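Long-range contact in genome polyprotein (Chicken sicinivirus JSY, PDB 6QWT), which probably copies the viral RNA genome as the 3Dpol RNA-dependent RNA polymerase released from the viral polyprotein: residues F237-I249 / S301-L313. Residues are numbered along the deposited sequence; the frame is centred on the assembly and turned at random.
Sequences FDSTIPSVVFKLI and SILNSMVNNISLL
In the palm of this right-hand-shaped polymerase, the end of motif A and the helix after it pack on the motif B helix, with Val307 as a knob in a hole made by Phe237, Val245, Phe246 and Ile249. Its CG1 lies anti to the backbone N (chi1 165°) and meets Ile241 tip to tip, 3.8 Å from Ile241 CG2, and 3.9 Å from Val245 CG1. CG2 sits over one face of the Phe246 ring, a CH-pi contact 3.9 Å from the centroid and 20° off the normal, and touches Ile249 CD1 at 3.6 Å. Beside it, Met306 bends at its sulfur, CE 4.0 Å from Ile249 CG2. The axes of 243-249 and 301-313 cross at 109°, so contact concentrates around this valine.

At the motif A end polar groups join in. The Asn304 amide stands almost upright to the Phe237 ring, with ND2 3.7 Å from Phe237 CE2; the same nitrogen lies 3.6 Å from Asp238 OD1, too long for a hydrogen bond, while OD1 of Asn304 comes in plane to the edge of Phe246 and has a weak hydrogen bond with Asn293 ND2. Asn308 lies against Phe237 CZ, its ND2 hydrogen-bonded to Gly333 O, in the Gly-Asp-Asp of motif C, tying motif B to motif C. The apolar core around Val307 thus sets Asp238 and Asn304 side by side, as in related picornaviral polymerases, probably for reading the ribose 2'-OH of the NTP.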
ATOM      1  N   PHE A 237      -3.517  10.685   1.315  1.00 35.55           N
ATOM      2  CA  PHE A 237      -4.634   9.878   0.830  1.00 29.24           C
ATOM      3  C   PHE A 237      -5.345   9.165   1.974  1.00 31.33           C
ATOM      4  O   PHE A 237      -6.579   9.093   1.999  1.00 27.46           O
ATOM      5  CB  PHE A 237      -4.123   8.867  -0.197  1.00 32.20           C
ATOM      6  CG  PHE A 237      -5.209   8.147  -0.951  1.00 27.91           C
ATOM      7  CD1 PHE A 237      -6.200   8.853  -1.615  1.00 25.83           C
ATOM      8  CD2 PHE A 237      -5.225   6.762  -1.006  1.00 30.22           C
ATOM      9  CE1 PHE A 237      -7.196   8.190  -2.315  1.00 26.14           C
ATOM     10  CE2 PHE A 237      -6.216   6.092  -1.704  1.00 29.71           C
ATOM     11  CZ  PHE A 237      -7.204   6.806  -2.360  1.00 28.15           C
ATOM     12  N   ASP A 238      -4.584   8.640   2.937  1.00 31.98           N
ATOM     13  CA  ASP A 238      -5.159   7.870   4.033  1.00 37.45           C
ATOM     14  C   ASP A 238      -5.978   8.720   4.995  1.00 38.89           C
ATOM     15  O   ASP A 238      -6.708   8.159   5.819  1.00 38.80           O
ATOM     16  CB  ASP A 238      -4.049   7.143   4.795  1.00 41.52           C
ATOM     17  CG  ASP A 238      -3.216   6.254   3.892  1.00 46.01           C
ATOM     18  OD1 ASP A 238      -3.803   5.401   3.193  1.00 44.42           O
ATOM     19  OD2 ASP A 238      -1.977   6.414   3.876  1.00 51.38           O
ATOM     20  N   SER A 239      -5.877  10.046   4.915  1.00 35.14           N
ATOM     21  CA  SER A 239      -6.694  10.932   5.733  1.00 35.69           C
ATOM     22  C   SER A 239      -7.834  11.579   4.959  1.00 34.78           C
ATOM     23  O   SER A 239      -8.875  11.883   5.552  1.00 32.33           O
ATOM     24  CB  SER A 239      -5.826  12.034   6.355  1.00 33.35           C
ATOM     25  OG  SER A 239      -4.947  11.501   7.330  1.00 37.20           O
ATOM     26  N   THR A 240      -7.675  11.777   3.652  1.00 29.04           N
ATOM     27  CA  THR A 240      -8.624  12.554   2.869  1.00 28.15           C
ATOM     28  C   THR A 240      -9.742  11.720   2.254  1.00 29.41           C
ATOM     29  O   THR A 240     -10.682  12.297   1.694  1.00 28.58           O
ATOM     30  CB  THR A 240      -7.889  13.307   1.757  1.00 27.82           C
ATOM     31  OG1 THR A 240      -7.071  12.389   1.021  1.00 27.62           O
ATOM     32  CG2 THR A 240      -7.008  14.397   2.351  1.00 31.63           C
ATOM     33  N   ILE A 241      -9.670  10.395   2.331  1.00 25.37           N
ATOM     34  CA  ILE A 241     -10.718   9.550   1.763  1.00 29.85           C
ATOM     35  C   ILE A 241     -12.007   9.779   2.541  1.00 28.22           C
ATOM     36  O   ILE A 241     -12.031   9.605   3.770  1.00 25.21           O
ATOM     37  CB  ILE A 241     -10.325   8.066   1.781  1.00 26.65           C
ATOM     38  CG1 ILE A 241      -9.283   7.774   0.701  1.00 23.52           C
ATOM     39  CG2 ILE A 241     -11.554   7.197   1.571  1.00 26.37           C
ATOM     40  CD1 ILE A 241      -8.568   6.459   0.912  1.00 23.17           C
ATOM     41  N   PRO A 242     -13.090  10.173   1.883  1.00 27.48           N
ATOM     42  CA  PRO A 242     -14.338  10.433   2.602  1.00 29.31           C
ATOM     43  C   PRO A 242     -15.083   9.154   2.950  1.00 27.55           C
ATOM     44  O   PRO A 242     -15.007   8.145   2.244  1.00 22.67           O
ATOM     45  CB  PRO A 242     -15.138  11.292   1.616  1.00 26.81           C
ATOM     46  CG  PRO A 242     -14.618  10.912   0.286  1.00 25.86           C
ATOM     47  CD  PRO A 242     -13.168  10.568   0.467  1.00 24.31           C
ATOM     48  N   SER A 243     -15.814   9.221   4.066  1.00 22.74           N
ATOM     49  CA  SER A 243     -16.591   8.078   4.534  1.00 27.60           C
ATOM     50  C   SER A 243     -17.553   7.578   3.465  1.00 23.11           C
ATOM     51  O   SER A 243     -17.770   6.368   3.331  1.00 25.41           O
ATOM     52  CB  SER A 243     -17.370   8.459   5.795  1.00 22.61           C
ATOM     53  OG  SER A 243     -16.555   8.365   6.945  1.00 34.76           O
ATOM     54  N   VAL A 244     -18.141   8.499   2.698  1.00 21.12           N
ATOM     55  CA  VAL A 244     -19.228   8.140   1.794  1.00 23.47           C
ATOM     56  C   VAL A 244     -18.763   7.155   0.727  1.00 22.89           C
ATOM     57  O   VAL A 244     -19.539   6.297   0.289  1.00 22.40           O
ATOM     58  CB  VAL A 244     -19.836   9.424   1.185  1.00 24.01           C
ATOM     59  CG1 VAL A 244     -18.813  10.153   0.320  1.00 23.08           C
ATOM     60  CG2 VAL A 244     -21.109   9.108   0.408  1.00 21.51           C
ATOM     61  N   VAL A 245     -17.496   7.233   0.312  1.00 19.95           N
ATOM     62  CA  VAL A 245     -16.997   6.307  -0.704  1.00 20.37           C
ATOM     63  C   VAL A 245     -16.929   4.889  -0.148  1.00 23.98           C
ATOM     64  O   VAL A 245     -17.382   3.930  -0.789  1.00 19.34           O
ATOM     65  CB  VAL A 245     -15.630   6.775  -1.237  1.00 21.11           C
ATOM     66  CG1 VAL A 245     -15.117   5.809  -2.294  1.00 20.67           C
ATOM     67  CG2 VAL A 245     -15.731   8.179  -1.810  1.00 18.97           C
ATOM     68  N   PHE A 246     -16.366   4.733   1.054  1.00 22.41           N
ATOM     69  CA  PHE A 246     -16.317   3.419   1.692  1.00 22.93           C
ATOM     70  C   PHE A 246     -17.717   2.869   1.934  1.00 22.45           C
ATOM     71  O   PHE A 246     -17.970   1.677   1.726  1.00 20.60           O
ATOM     72  CB  PHE A 246     -15.556   3.502   3.016  1.00 24.44           C
ATOM     73  CG  PHE A 246     -14.076   3.319   2.879  1.00 23.59           C
ATOM     74  CD1 PHE A 246     -13.556   2.143   2.368  1.00 23.40           C
ATOM     75  CD2 PHE A 246     -13.203   4.322   3.266  1.00 28.56           C
ATOM     76  CE1 PHE A 246     -12.190   1.969   2.241  1.00 27.21           C
ATOM     77  CE2 PHE A 246     -11.835   4.153   3.145  1.00 29.95           C
ATOM     78  CZ  PHE A 246     -11.329   2.977   2.630  1.00 26.42           C
ATOM     79  N   LYS A 247     -18.634   3.726   2.390  1.00 20.88           N
ATOM     80  CA  LYS A 247     -20.001   3.288   2.656  1.00 24.63           C
ATOM     81  C   LYS A 247     -20.666   2.754   1.392  1.00 24.46           C
ATOM     82  O   LYS A 247     -21.318   1.703   1.420  1.00 22.67           O
ATOM     83  CB  LYS A 247     -20.806   4.443   3.251  1.00 25.50           C
ATOM     84  CG  LYS A 247     -22.147   4.042   3.838  1.00 32.03           C
ATOM     85  CD  LYS A 247     -23.061   5.252   4.000  1.00 38.60           C
ATOM     86  CE  LYS A 247     -24.072   5.339   2.861  1.00 45.34           C
ATOM     87  NZ  LYS A 247     -24.371   6.744   2.456  1.00 50.48           N
ATOM     88  N   LEU A 248     -20.507   3.459   0.270  1.00 20.60           N
ATOM     89  CA  LEU A 248     -21.106   2.998  -0.978  1.00 21.30           C
ATOM     90  C   LEU A 248     -20.466   1.698  -1.452  1.00 20.62           C
ATOM     91  O   LEU A 248     -21.156   0.816  -1.977  1.00 19.77           O
ATOM     92  CB  LEU A 248     -20.989   4.084  -2.046  1.00 18.98           C
ATOM     93  CG  LEU A 248     -21.841   5.322  -1.756  1.00 25.25           C
ATOM     94  CD1 LEU A 248     -21.533   6.459  -2.719  1.00 22.46           C
ATOM     95  CD2 LEU A 248     -23.315   4.963  -1.787  1.00 21.53           C
ATOM     96  N   ILE A 249     -19.153   1.555  -1.269  1.00 18.20           N
ATOM     97  CA  ILE A 249     -18.486   0.311  -1.637  1.00 19.15           C
ATOM     98  C   ILE A 249     -19.001  -0.838  -0.782  1.00 21.56           C
ATOM     99  O   ILE A 249     -19.204  -1.956  -1.271  1.00 21.01           O
ATOM    100  CB  ILE A 249     -16.960   0.471  -1.517  1.00 20.33           C
ATOM    101  CG1 ILE A 249     -16.435   1.381  -2.629  1.00 19.47           C
ATOM    102  CG2 ILE A 249     -16.267  -0.886  -1.558  1.00 22.97           C
ATOM    103  CD1 ILE A 249     -14.989   1.772  -2.454  1.00 19.89           C
ATOM    104  N   SER A 301      -5.289  -2.212   1.219  1.00 38.08           N
ATOM    105  CA  SER A 301      -4.805  -1.805  -0.093  1.00 33.68           C
ATOM    106  C   SER A 301      -5.779  -2.215  -1.191  1.00 32.78           C
ATOM    107  O   SER A 301      -5.884  -1.525  -2.211  1.00 32.68           O
ATOM    108  CB  SER A 301      -3.416  -2.391  -0.348  1.00 37.54           C
ATOM    109  OG  SER A 301      -3.443  -3.807  -0.300  1.00 50.72           O
ATOM    110  N   ILE A 302      -6.493  -3.328  -1.001  1.00 32.46           N
ATOM    111  CA  ILE A 302      -7.490  -3.755  -1.979  1.00 30.65           C
ATOM    112  C   ILE A 302      -8.669  -2.790  -1.990  1.00 28.58           C
ATOM    113  O   ILE A 302      -9.113  -2.337  -3.050  1.00 26.22           O
ATOM    114  CB  ILE A 302      -7.942  -5.200  -1.690  1.00 35.90           C
ATOM    115  CG1 ILE A 302      -6.902  -6.195  -2.202  1.00 31.13           C
ATOM    116  CG2 ILE A 302      -9.294  -5.486  -2.331  1.00 30.75           C
ATOM    117  CD1 ILE A 302      -6.719  -6.140  -3.692  1.00 36.69           C
ATOM    118  N   LEU A 303      -9.194  -2.464  -0.805  1.00 26.22           N
ATOM    119  CA  LEU A 303     -10.297  -1.515  -0.717  1.00 27.95           C
ATOM    120  C   LEU A 303      -9.858  -0.100  -1.078  1.00 22.81           C
ATOM    121  O   LEU A 303     -10.652   0.668  -1.631  1.00 23.44           O
ATOM    122  CB  LEU A 303     -10.906  -1.548   0.686  1.00 28.98           C
ATOM    123  CG  LEU A 303     -11.342  -2.940   1.159  1.00 31.02           C
ATOM    124  CD1 LEU A 303     -11.923  -2.892   2.563  1.00 34.26           C
ATOM    125  CD2 LEU A 303     -12.340  -3.554   0.188  1.00 28.12           C
ATOM    126  N   ASN A 304      -8.606   0.259  -0.779  1.00 25.77           N
ATOM    127  CA  ASN A 304      -8.092   1.560  -1.197  1.00 27.85           C
ATOM    128  C   ASN A 304      -8.041   1.670  -2.715  1.00 25.77           C
ATOM    129  O   ASN A 304      -8.344   2.731  -3.276  1.00 21.29           O
ATOM    130  CB  ASN A 304      -6.704   1.802  -0.607  1.00 31.98           C
ATOM    131  CG  ASN A 304      -6.753   2.580   0.692  1.00 41.18           C
ATOM    132  OD1 ASN A 304      -7.658   2.397   1.509  1.00 40.37           O
ATOM    133  ND2 ASN A 304      -5.775   3.456   0.890  1.00 42.96           N
ATOM    134  N   SER A 305      -7.636   0.589  -3.392  1.00 24.74           N
ATOM    135  CA  SER A 305      -7.645   0.566  -4.854  1.00 25.27           C
ATOM    136  C   SER A 305      -9.035   0.861  -5.390  1.00 18.97           C
ATOM    137  O   SER A 305      -9.206   1.684  -6.297  1.00 21.60           O
ATOM    138  CB  SER A 305      -7.168  -0.792  -5.369  1.00 24.99           C
ATOM    139  OG  SER A 305      -5.788  -0.979  -5.132  1.00 28.02           O
ATOM    140  N   MET A 306     -10.045   0.181  -4.845  1.00 18.92           N
ATOM    141  CA  MET A 306     -11.414   0.431  -5.274  1.00 21.62           C
ATOM    142  C   MET A 306     -11.815   1.873  -5.000  1.00 19.59           C
ATOM    143  O   MET A 306     -12.395   2.532  -5.868  1.00 21.63           O
ATOM    144  CB  MET A 306     -12.360  -0.557  -4.591  1.00 21.17           C
ATOM    145  CG  MET A 306     -11.962  -2.006  -4.838  1.00 25.11           C
ATOM    146  SD  MET A 306     -13.028  -3.239  -4.064  1.00 35.79           S
ATOM    147  CE  MET A 306     -14.606  -2.775  -4.707  1.00 23.88           C
ATOM    148  N   VAL A 307     -11.477   2.393  -3.815  1.00 20.38           N
ATOM    149  CA  VAL A 307     -11.749   3.797  -3.501  1.00 20.56           C
ATOM    150  C   VAL A 307     -11.104   4.708  -4.539  1.00 18.13           C
ATOM    151  O   VAL A 307     -11.728   5.646  -5.049  1.00 19.06           O
ATOM    152  CB  VAL A 307     -11.255   4.137  -2.083  1.00 21.44           C
ATOM    153  CG1 VAL A 307     -11.201   5.651  -1.886  1.00 18.93           C
ATOM    154  CG2 VAL A 307     -12.139   3.487  -1.038  1.00 20.71           C
ATOM    155  N   ASN A 308      -9.839   4.445  -4.860  1.00 23.58           N
ATOM    156  CA  ASN A 308      -9.135   5.271  -5.832  1.00 22.40           C
ATOM    157  C   ASN A 308      -9.796   5.200  -7.204  1.00 22.33           C
ATOM    158  O   ASN A 308      -9.979   6.228  -7.866  1.00 22.36           O
ATOM    159  CB  ASN A 308      -7.677   4.827  -5.904  1.00 24.97           C
ATOM    160  CG  ASN A 308      -6.747   5.948  -6.278  1.00 28.22           C
ATOM    161  OD1 ASN A 308      -7.164   6.949  -6.858  1.00 26.72           O
ATOM    162  ND2 ASN A 308      -5.479   5.809  -5.907  1.00 28.68           N
ATOM    163  N   ASN A 309     -10.160   3.993  -7.650  1.00 21.93           N
ATOM    164  CA  ASN A 309     -10.837   3.847  -8.935  1.00 22.04           C
ATOM    165  C   ASN A 309     -12.135   4.645  -8.958  1.00 23.44           C
ATOM    166  O   ASN A 309     -12.401   5.394  -9.906  1.00 17.30           O
ATOM    167  CB  ASN A 309     -11.115   2.370  -9.223  1.00 16.27           C
ATOM    168  CG  ASN A 309      -9.980   1.689  -9.975  1.00 24.52           C
ATOM    169  OD1 ASN A 309     -10.093   1.395 -11.170  1.00 19.22           O
ATOM    170  ND2 ASN A 309      -8.884   1.420  -9.273  1.00 24.10           N
ATOM    171  N   ILE A 310     -12.952   4.503  -7.906  1.00 18.59           N
ATOM    172  CA  ILE A 310     -14.237   5.197  -7.842  1.00 21.47           C
ATOM    173  C   ILE A 310     -14.031   6.707  -7.876  1.00 22.86           C
ATOM    174  O   ILE A 310     -14.723   7.433  -8.602  1.00 22.08           O
ATOM    175  CB  ILE A 310     -15.015   4.773  -6.581  1.00 21.47           C
ATOM    176  CG1 ILE A 310     -15.184   3.253  -6.528  1.00 20.84           C
ATOM    177  CG2 ILE A 310     -16.355   5.485  -6.509  1.00 17.21           C
ATOM    178  CD1 ILE A 310     -16.404   2.741  -7.191  1.00 24.49           C
ATOM    179  N   SER A 311     -13.081   7.202  -7.082  1.00 21.41           N
ATOM    180  CA  SER A 311     -12.859   8.642  -6.994  1.00 22.36           C
ATOM    181  C   SER A 311     -12.416   9.214  -8.335  1.00 23.16           C
ATOM    182  O   SER A 311     -12.943  10.236  -8.789  1.00 22.34           O
ATOM    183  CB  SER A 311     -11.831   8.938  -5.903  1.00 18.83           C
ATOM    184  OG  SER A 311     -12.245   8.378  -4.670  1.00 22.30           O
ATOM    185  N   LEU A 312     -11.449   8.560  -8.989  1.00 22.86           N
ATOM    186  CA  LEU A 312     -10.992   9.020 -10.299  1.00 24.43           C
ATOM    187  C   LEU A 312     -12.126   9.021 -11.316  1.00 23.89           C
ATOM    188  O   LEU A 312     -12.295   9.989 -12.067  1.00 22.38           O
ATOM    189  CB  LEU A 312      -9.843   8.143 -10.793  1.00 19.86           C
ATOM    190  CG  LEU A 312      -8.515   8.253 -10.048  1.00 26.60           C
ATOM    191  CD1 LEU A 312      -7.665   7.010 -10.294  1.00 25.03           C
ATOM    192  CD2 LEU A 312      -7.767   9.517 -10.458  1.00 27.55           C
ATOM    193  N   LEU A 313     -12.912   7.943 -11.353  1.00 21.81           N
ATOM    194  CA  LEU A 313     -14.033   7.873 -12.282  1.00 23.75           C
ATOM    195  C   LEU A 313     -15.045   8.985 -12.014  1.00 21.80           C
ATOM    196  O   LEU A 313     -15.617   9.548 -12.953  1.00 18.67           O
ATOM    197  CB  LEU A 313     -14.698   6.498 -12.194  1.00 19.63           C
ATOM    198  CG  LEU A 313     -13.905   5.329 -12.790  1.00 20.56           C
ATOM    199  CD1 LEU A 313     -14.391   3.994 -12.248  1.00 20.59           C
ATOM    200  CD2 LEU A 313     -13.976   5.334 -14.306  1.00 29.02           C
TER